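Local structure of chitin binding protein (Tectaria macrodonta, 6IF7) at residues V45-A50 / R55-D60; F95-T100 / I161-Q166. The protein is an insecticidal, chitin-binding fern protein that is possibly a copper-dependent lytic polysaccharide monooxygenase of the AA10 family. One frame throughout, in Å; residues are numbered along the deposited sequence.

Interaction 1: V45-A50 / R55-D60; sequences VNIPNA and RELIPD
Ile47 meets Ile58 end-on to flank: its terminal CD1 settles against Ile58 CG1 at 3.7 Å, and the two isoleucines lie askew to one another. Ile47 has CG1 anti to its carbonyl carbon (chi1 -65°) and an extended chain beyond, which carries CD1 across the gap between strand 46-47 and the residue that follows helix 54-57. Its other branch, CG2, takes the neighbouring leucine, touching Leu57 CD1 at 4.0 Å. One beta-branched residue can thus serve two partners at once, an advantage over an unbranched chain. This inner side is the close-packed part. Ile58 is buried, and Tyr175 of strand 173-182 touches both isoleucines, while Tyr162 and Ala66 add to the cover of Ile58.

The outer side is looser. Leu57, partly exposed, reaches with CD1 over the backbone of Ala50, coming within 3.8 Å of its CA. A small residue suits that place because the methyl can come close to the main chain. Ala50 ends a type I turn from Ile47, closed by the hydrogen bond from Ala50 N to Ile47 O (3.2 Å), with Pro48 and Asn49 exposed at its corner; proline fits the second position of such a turn.

No hydrogen bond joins the two segments; the contact rests on aliphatic packing. It belongs to the helix-and-loop excursion that packs against the beta-sandwich core in AA10 monooxygenases: a short edge strand leads into a turn and helix, which fold back beside the same sheet.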
ATOM      1  N   VAL A  45      -4.258   3.177   8.339  1.00 25.34           N
ATOM      2  CA  VAL A  45      -5.045   3.449   7.126  1.00 25.66           C
ATOM      3  C   VAL A  45      -6.115   2.348   7.028  1.00 27.41           C
ATOM      4  O   VAL A  45      -6.035   1.419   6.228  1.00 26.01           O
ATOM      5  CB  VAL A  45      -4.170   3.556   5.863  1.00 25.56           C
ATOM      6  CG1 VAL A  45      -5.012   3.959   4.670  1.00 26.62           C
ATOM      7  CG2 VAL A  45      -3.031   4.556   6.096  1.00 25.38           C
ATOM      8  N   ASN A  46      -7.132   2.475   7.877  1.00 27.65           N
ATOM      9  CA  ASN A  46      -8.137   1.458   8.000  1.00 28.07           C
ATOM     10  C   ASN A  46      -9.567   1.954   7.696  1.00 29.00           C
ATOM     11  O   ASN A  46      -9.853   3.162   7.599  1.00 28.06           O
ATOM     12  CB  ASN A  46      -8.036   0.802   9.387  1.00 29.22           C
ATOM     13  CG  ASN A  46      -8.481   1.714  10.511  1.00 29.67           C
ATOM     14  OD1 ASN A  46      -8.540   2.913  10.366  1.00 33.14           O
ATOM     15  ND2 ASN A  46      -8.785   1.137  11.634  1.00 32.66           N
ATOM     16  N   ILE A  47     -10.429   0.971   7.483  1.00 28.76           N
ATOM     17  CA  ILE A  47     -11.857   1.144   7.448  1.00 29.21           C
ATOM     18  C   ILE A  47     -12.295   0.121   8.495  1.00 29.99           C
ATOM     19  O   ILE A  47     -12.306  -1.083   8.192  1.00 29.39           O
ATOM     20  CB  ILE A  47     -12.438   0.835   6.056  1.00 29.11           C
ATOM     21  CG1 ILE A  47     -11.916   1.855   5.047  1.00 27.27           C
ATOM     22  CG2 ILE A  47     -13.986   0.861   6.085  1.00 29.20           C
ATOM     23  CD1 ILE A  47     -12.434   1.663   3.635  1.00 26.69           C
ATOM     24  N   PRO A  48     -12.627   0.577   9.729  1.00 30.87           N
ATOM     25  CA  PRO A  48     -13.033  -0.348  10.825  1.00 31.43           C
ATOM     26  C   PRO A  48     -14.231  -1.216  10.474  1.00 30.81           C
ATOM     27  O   PRO A  48     -14.446  -2.257  11.053  1.00 30.49           O
ATOM     28  CB  PRO A  48     -13.401   0.597  11.984  1.00 31.60           C
ATOM     29  CG  PRO A  48     -12.913   1.945  11.602  1.00 32.01           C
ATOM     30  CD  PRO A  48     -12.849   1.989  10.105  1.00 33.09           C
ATOM     31  N   ASN A  49     -14.938  -0.765   9.462  1.00 32.90           N
ATOM     32  CA  ASN A  49     -16.165  -1.286   9.014  1.00 38.18           C
ATOM     33  C   ASN A  49     -16.141  -2.196   7.771  1.00 34.93           C
ATOM     34  O   ASN A  49     -17.190  -2.666   7.376  1.00 35.19           O
ATOM     35  CB  ASN A  49     -16.996  -0.041   8.659  1.00 42.88           C
ATOM     36  CG  ASN A  49     -18.444  -0.294   8.760  1.00 47.72           C
ATOM     37  OD1 ASN A  49     -18.849  -1.278   9.396  1.00 52.06           O
ATOM     38  ND2 ASN A  49     -19.256   0.569   8.137  1.00 52.34           N
ATOM     39  N   ALA A  50     -14.988  -2.454   7.154  1.00 33.47           N
ATOM     40  CA  ALA A  50     -14.976  -2.921   5.743  1.00 34.09           C
ATOM     41  C   ALA A  50     -15.852  -4.122   5.441  1.00 32.01           C
ATOM     42  O   ALA A  50     -16.706  -4.059   4.568  1.00 31.31           O
ATOM     43  CB  ALA A  50     -13.567  -3.214   5.269  1.00 34.64           C
ATOM     44  N   ARG A  55     -14.281  -2.196  -2.768  1.00 29.18           N
ATOM     45  CA  ARG A  55     -14.629  -1.467  -3.975  1.00 30.49           C
ATOM     46  C   ARG A  55     -15.892  -0.632  -3.845  1.00 32.00           C
ATOM     47  O   ARG A  55     -16.073   0.323  -4.567  1.00 33.74           O
ATOM     48  CB  ARG A  55     -14.744  -2.446  -5.129  1.00 30.65           C
ATOM     49  CG  ARG A  55     -13.415  -3.133  -5.430  1.00 32.11           C
ATOM     50  CD  ARG A  55     -13.601  -4.377  -6.264  1.00 33.56           C
ATOM     51  NE  ARG A  55     -12.314  -5.023  -6.516  1.00 34.50           N
ATOM     52  CZ  ARG A  55     -11.624  -5.743  -5.630  1.00 35.98           C
ATOM     53  NH1 ARG A  55     -12.052  -5.941  -4.378  1.00 34.83           N
ATOM     54  NH2 ARG A  55     -10.477  -6.281  -6.000  1.00 39.18           N
ATOM     55  N   GLU A  56     -16.747  -1.019  -2.918  1.00 34.30           N
ATOM     56  CA  GLU A  56     -17.985  -0.329  -2.600  1.00 36.25           C
ATOM     57  C   GLU A  56     -17.716   0.898  -1.728  1.00 35.58           C
ATOM     58  O   GLU A  56     -18.321   1.953  -1.941  1.00 37.41           O
ATOM     59  CB  GLU A  56     -18.905  -1.334  -1.884  1.00 39.47           C
ATOM     60  CG  GLU A  56     -20.278  -0.855  -1.411  1.00 45.01           C
ATOM     61  CD  GLU A  56     -21.031  -1.947  -0.633  1.00 48.96           C
ATOM     62  OE1 GLU A  56     -20.882  -3.150  -0.951  1.00 52.01           O
ATOM     63  OE2 GLU A  56     -21.765  -1.614   0.315  1.00 53.86           O
ATOM     64  N   LEU A  57     -16.809   0.770  -0.759  1.00 35.06           N
ATOM     65  CA  LEU A  57     -16.546   1.823   0.228  1.00 33.45           C
ATOM     66  C   LEU A  57     -15.413   2.774  -0.158  1.00 31.88           C
ATOM     67  O   LEU A  57     -15.250   3.808   0.450  1.00 33.60           O
ATOM     68  CB  LEU A  57     -16.218   1.191   1.587  1.00 34.67           C
ATOM     69  CG  LEU A  57     -17.325   0.374   2.284  1.00 35.94           C
ATOM     70  CD1 LEU A  57     -16.754  -0.358   3.489  1.00 35.41           C
ATOM     71  CD2 LEU A  57     -18.510   1.247   2.708  1.00 35.18           C
ATOM     72  N   ILE A  58     -14.601   2.420  -1.136  1.00 31.29           N
ATOM     73  CA  ILE A  58     -13.461   3.253  -1.503  1.00 28.19           C
ATOM     74  C   ILE A  58     -13.649   3.814  -2.927  1.00 28.23           C
ATOM     75  O   ILE A  58     -13.527   3.074  -3.897  1.00 27.79           O
ATOM     76  CB  ILE A  58     -12.157   2.453  -1.408  1.00 28.37           C
ATOM     77  CG1 ILE A  58     -11.997   1.890   0.017  1.00 28.08           C
ATOM     78  CG2 ILE A  58     -10.959   3.337  -1.769  1.00 27.44           C
ATOM     79  CD1 ILE A  58     -10.807   0.970   0.180  1.00 28.99           C
ATOM     80  N   PRO A  59     -13.924   5.136  -3.054  1.00 29.48           N
ATOM     81  CA  PRO A  59     -14.069   5.796  -4.373  1.00 29.66           C
ATOM     82  C   PRO A  59     -12.795   5.806  -5.183  1.00 29.00           C
ATOM     83  O   PRO A  59     -11.703   5.856  -4.607  1.00 27.48           O
ATOM     84  CB  PRO A  59     -14.398   7.265  -4.019  1.00 29.27           C
ATOM     85  CG  PRO A  59     -14.766   7.261  -2.574  1.00 30.52           C
ATOM     86  CD  PRO A  59     -14.035   6.108  -1.951  1.00 29.77           C
ATOM     87  N   ASP A  60     -12.939   5.807  -6.503  1.00 28.03           N
ATOM     88  CA  ASP A  60     -11.810   6.029  -7.400  1.00 29.79           C
ATOM     89  C   ASP A  60     -11.081   7.358  -7.073  1.00 30.17           C
ATOM     90  O   ASP A  60     -11.704   8.341  -6.657  1.00 32.07           O
ATOM     91  CB  ASP A  60     -12.288   6.075  -8.843  1.00 30.22           C
ATOM     92  CG  ASP A  60     -12.687   4.741  -9.383  1.00 30.43           C
ATOM     93  OD1 ASP A  60     -12.248   3.685  -8.901  1.00 30.65           O
ATOM     94  OD2 ASP A  60     -13.453   4.768 -10.355  1.00 34.94           O
TER

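Interaction 2: F95-T100 / I161-Q166; sequences FRYIAT and IYVIWQ
Tyr97 brings CE1, CZ and its hydroxyl against the CE3-CZ3 side of the Trp165 six-membered ring, the centroids 5.0 Å apart and the planes inclined at 64°, an oblique pairing. The closest carbon approach is Tyr97 CE1 to Trp165 CE3, 3.5 Å, and Tyr97 OH lies 3.4 Å from that same CE3. Tyr97 has CG anti to the backbone N (chi1 -170°), and Trp165 does the same, which carries each ring out from its strand into the space between them.

That space is the interior of a beta-sandwich, the immunoglobulin-like core of this monooxygenase family: strand 95-99 belongs to one sheet and strand 159-167 to the other, their axes 10.9 Å apart and crossing at -47°. Large flat side chains suit such a gap because they can span it. Val163 CG1 packs on Tyr97 CD2, while Ala99 CB sits 4.4 Å from Trp165 CH2, a small residue where the indole needs room.

Tyrosine also brings a polar atom into this buried layer. A water in the plane of the ring, at its edge, is hydrogen-bonded to Tyr97 OH (3.1 Å) and donates to Val163 O (2.8 Å), thereby tying the phenol to the opposite backbone. With an alanine in place of Tyr97, Trp165 would probably lose the ring that packs against it and the water its phenol partner. Phe107 stacks on Trp165, whose indole also meets the ring of the copper ligand His103, the nearest atom of its side chain about 5 Å from the copper ion.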
ATOM      1  N   PHE A  95       8.810 -10.050   0.341  1.00 26.07           N
ATOM      2  CA  PHE A  95       7.715  -9.167   0.735  1.00 25.93           C
ATOM      3  C   PHE A  95       7.576  -9.157   2.265  1.00 27.21           C
ATOM      4  O   PHE A  95       7.570 -10.233   2.920  1.00 24.91           O
ATOM      5  CB  PHE A  95       6.365  -9.539   0.113  1.00 25.17           C
ATOM      6  CG  PHE A  95       6.340  -9.516  -1.390  1.00 26.49           C
ATOM      7  CD1 PHE A  95       6.193  -8.318  -2.084  1.00 26.38           C
ATOM      8  CD2 PHE A  95       6.439 -10.711  -2.122  1.00 28.41           C
ATOM      9  CE1 PHE A  95       6.153  -8.295  -3.473  1.00 26.16           C
ATOM     10  CE2 PHE A  95       6.397 -10.697  -3.505  1.00 26.95           C
ATOM     11  CZ  PHE A  95       6.258  -9.491  -4.174  1.00 27.14           C
ATOM     12  N   ARG A  96       7.452  -7.943   2.821  1.00 27.51           N
ATOM     13  CA  ARG A  96       7.289  -7.761   4.272  1.00 27.35           C
ATOM     14  C   ARG A  96       6.189  -6.763   4.544  1.00 27.09           C
ATOM     15  O   ARG A  96       6.136  -5.736   3.892  1.00 26.02           O
ATOM     16  CB  ARG A  96       8.580  -7.259   4.905  1.00 26.78           C
ATOM     17  CG  ARG A  96       9.801  -8.124   4.636  1.00 26.96           C
ATOM     18  CD  ARG A  96       9.780  -9.405   5.437  1.00 28.15           C
ATOM     19  NE  ARG A  96      10.986 -10.203   5.175  1.00 28.36           N
ATOM     20  CZ  ARG A  96      11.098 -11.224   4.306  1.00 28.13           C
ATOM     21  NH1 ARG A  96      10.072 -11.660   3.556  1.00 27.64           N
ATOM     22  NH2 ARG A  96      12.268 -11.846   4.201  1.00 27.42           N
ATOM     23  N   TYR A  97       5.314  -7.092   5.503  1.00 28.27           N
ATOM     24  CA  TYR A  97       4.255  -6.199   6.010  1.00 26.93           C
ATOM     25  C   TYR A  97       4.526  -6.038   7.492  1.00 26.09           C
ATOM     26  O   TYR A  97       4.397  -7.009   8.270  1.00 25.25           O
ATOM     27  CB  TYR A  97       2.857  -6.813   5.799  1.00 26.31           C
ATOM     28  CG  TYR A  97       1.697  -5.860   6.068  1.00 27.54           C
ATOM     29  CD1 TYR A  97       1.317  -5.498   7.362  1.00 26.94           C
ATOM     30  CD2 TYR A  97       0.978  -5.321   5.012  1.00 28.54           C
ATOM     31  CE1 TYR A  97       0.278  -4.620   7.576  1.00 27.14           C
ATOM     32  CE2 TYR A  97      -0.067  -4.454   5.223  1.00 27.65           C
ATOM     33  CZ  TYR A  97      -0.407  -4.104   6.495  1.00 28.13           C
ATOM     34  OH  TYR A  97      -1.471  -3.239   6.634  1.00 32.38           O
ATOM     35  N   ILE A  98       4.900  -4.822   7.882  1.00 25.54           N
ATOM     36  CA  ILE A  98       5.230  -4.534   9.284  1.00 26.20           C
ATOM     37  C   ILE A  98       3.929  -4.351  10.066  1.00 27.33           C
ATOM     38  O   ILE A  98       3.037  -3.571   9.668  1.00 26.40           O
ATOM     39  CB  ILE A  98       6.206  -3.332   9.489  1.00 26.94           C
ATOM     40  CG1 ILE A  98       6.503  -3.122  10.997  1.00 27.08           C
ATOM     41  CG2 ILE A  98       5.673  -2.028   8.903  1.00 27.61           C
ATOM     42  CD1 ILE A  98       7.685  -2.210  11.279  1.00 26.76           C
ATOM     43  N   ALA A  99       3.826  -5.103  11.153  1.00 28.11           N
ATOM     44  CA  ALA A  99       2.646  -5.100  11.992  1.00 29.98           C
ATOM     45  C   ALA A  99       3.055  -4.614  13.382  1.00 31.72           C
ATOM     46  O   ALA A  99       3.798  -5.289  14.083  1.00 31.03           O
ATOM     47  CB  ALA A  99       2.029  -6.490  12.052  1.00 29.37           C
ATOM     48  N   THR A 100       2.586  -3.415  13.747  1.00 33.20           N
ATOM     49  CA  THR A 100       2.684  -2.903  15.123  1.00 32.39           C
ATOM     50  C   THR A 100       1.791  -3.732  16.072  1.00 32.60           C
ATOM     51  O   THR A 100       2.089  -3.858  17.249  1.00 31.08           O
ATOM     52  CB  THR A 100       2.287  -1.408  15.209  1.00 31.89           C
ATOM     53  OG1 THR A 100       0.937  -1.243  14.772  1.00 34.90           O
ATOM     54  CG2 THR A 100       3.179  -0.556  14.327  1.00 32.22           C
ATOM     55  N   ILE A 161       1.807  -1.416  -6.111  1.00 23.85           N
ATOM     56  CA  ILE A 161       1.254  -2.574  -5.466  1.00 24.24           C
ATOM     57  C   ILE A 161       0.300  -2.111  -4.358  1.00 24.13           C
ATOM     58  O   ILE A 161       0.670  -1.304  -3.493  1.00 23.92           O
ATOM     59  CB  ILE A 161       2.375  -3.465  -4.954  1.00 25.09           C
ATOM     60  CG1 ILE A 161       3.103  -4.045  -6.176  1.00 27.41           C
ATOM     61  CG2 ILE A 161       1.830  -4.556  -4.048  1.00 25.70           C
ATOM     62  CD1 ILE A 161       4.344  -4.813  -5.847  1.00 29.93           C
ATOM     63  N   TYR A 162      -0.929  -2.613  -4.437  1.00 23.11           N
ATOM     64  CA  TYR A 162      -1.985  -2.329  -3.488  1.00 23.71           C
ATOM     65  C   TYR A 162      -2.215  -3.589  -2.655  1.00 24.65           C
ATOM     66  O   TYR A 162      -2.477  -4.682  -3.195  1.00 22.93           O
ATOM     67  CB  TYR A 162      -3.258  -1.952  -4.215  1.00 24.50           C
ATOM     68  CG  TYR A 162      -4.314  -1.240  -3.381  1.00 24.96           C
ATOM     69  CD1 TYR A 162      -4.035  -0.034  -2.740  1.00 25.29           C
ATOM     70  CD2 TYR A 162      -5.611  -1.736  -3.297  1.00 25.55           C
ATOM     71  CE1 TYR A 162      -5.010   0.643  -2.006  1.00 26.47           C
ATOM     72  CE2 TYR A 162      -6.598  -1.065  -2.585  1.00 25.91           C
ATOM     73  CZ  TYR A 162      -6.303   0.117  -1.931  1.00 26.37           C
ATOM     74  OH  TYR A 162      -7.298   0.769  -1.222  1.00 27.91           O
ATOM     75  N   VAL A 163      -2.069  -3.435  -1.345  1.00 23.90           N
ATOM     76  CA  VAL A 163      -2.256  -4.533  -0.407  1.00 23.71           C
ATOM     77  C   VAL A 163      -3.441  -4.210   0.487  1.00 23.49           C
ATOM     78  O   VAL A 163      -3.497  -3.138   1.117  1.00 22.62           O
ATOM     79  CB  VAL A 163      -0.963  -4.826   0.378  1.00 23.65           C
ATOM     80  CG1 VAL A 163      -1.132  -6.021   1.310  1.00 24.14           C
ATOM     81  CG2 VAL A 163       0.146  -5.108  -0.617  1.00 24.00           C
ATOM     82  N   ILE A 164      -4.396  -5.144   0.504  1.00 23.45           N
ATOM     83  CA  ILE A 164      -5.550  -5.090   1.373  1.00 23.81           C
ATOM     84  C   ILE A 164      -5.392  -6.177   2.446  1.00 23.74           C
ATOM     85  O   ILE A 164      -5.263  -7.360   2.117  1.00 25.37           O
ATOM     86  CB  ILE A 164      -6.855  -5.340   0.571  1.00 24.16           C
ATOM     87  CG1 ILE A 164      -6.985  -4.342  -0.570  1.00 23.71           C
ATOM     88  CG2 ILE A 164      -8.065  -5.265   1.490  1.00 24.25           C
ATOM     89  CD1 ILE A 164      -8.027  -4.705  -1.615  1.00 24.66           C
ATOM     90  N   TRP A 165      -5.402  -5.784   3.717  1.00 23.99           N
ATOM     91  CA  TRP A 165      -5.324  -6.721   4.862  1.00 24.26           C
ATOM     92  C   TRP A 165      -6.701  -6.796   5.510  1.00 25.98           C
ATOM     93  O   TRP A 165      -7.081  -5.890   6.258  1.00 25.38           O
ATOM     94  CB  TRP A 165      -4.269  -6.224   5.866  1.00 24.69           C
ATOM     95  CG  TRP A 165      -3.980  -7.108   7.072  1.00 25.92           C
ATOM     96  CD1 TRP A 165      -4.196  -8.448   7.184  1.00 27.00           C
ATOM     97  CD2 TRP A 165      -3.334  -6.703   8.298  1.00 26.21           C
ATOM     98  NE1 TRP A 165      -3.767  -8.897   8.418  1.00 27.58           N
ATOM     99  CE2 TRP A 165      -3.228  -7.844   9.113  1.00 26.50           C
ATOM    100  CE3 TRP A 165      -2.862  -5.469   8.793  1.00 26.44           C
ATOM    101  CZ2 TRP A 165      -2.650  -7.806  10.401  1.00 27.37           C
ATOM    102  CZ3 TRP A 165      -2.304  -5.428  10.067  1.00 26.79           C
ATOM    103  CH2 TRP A 165      -2.193  -6.593  10.857  1.00 26.70           C
ATOM    104  N   GLN A 166      -7.461  -7.849   5.194  1.00 27.90           N
ATOM    105  CA  GLN A 166      -8.808  -8.059   5.763  1.00 28.76           C
ATOM    106  C   GLN A 166      -8.710  -8.983   6.998  1.00 29.28           C
ATOM    107  O   GLN A 166      -8.221 -10.108   6.912  1.00 29.08           O
ATOM    108  CB  GLN A 166      -9.753  -8.640   4.690  1.00 28.07           C
ATOM    109  CG  GLN A 166     -11.192  -8.925   5.137  1.00 28.73           C
ATOM    110  CD  GLN A 166     -11.963  -7.692   5.627  1.00 28.20           C
ATOM    111  OE1 GLN A 166     -12.404  -6.863   4.838  1.00 28.27           O
ATOM    112  NE2 GLN A 166     -12.146  -7.590   6.932  1.00 28.63           N
TER
HETATM  113  O   HOH W   1      -2.839  -3.124   3.829  1.00 32.31           O

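In the fold
Interaction 1 comes first along the chain and closes before interaction 2 opens; their centres are about 15 Å apart. They share the mixed sheet: strand 46-47 pairs with strand 173-182, which in turn pairs with strand 159-167, the second partner in interaction 2. Interaction 1 thus lies on the outer side of that sheet and interaction 2 on its inner side, facing the four-stranded sheet. They touch directly where Ile58 CD1 reaches Tyr162 OH (3.8 Å) and Ala50 CB reaches Gln166 OE1 (3.9 Å). Packing is therefore continuous from the helical excursion through strand 159-167 to the aromatic layer beside the copper site.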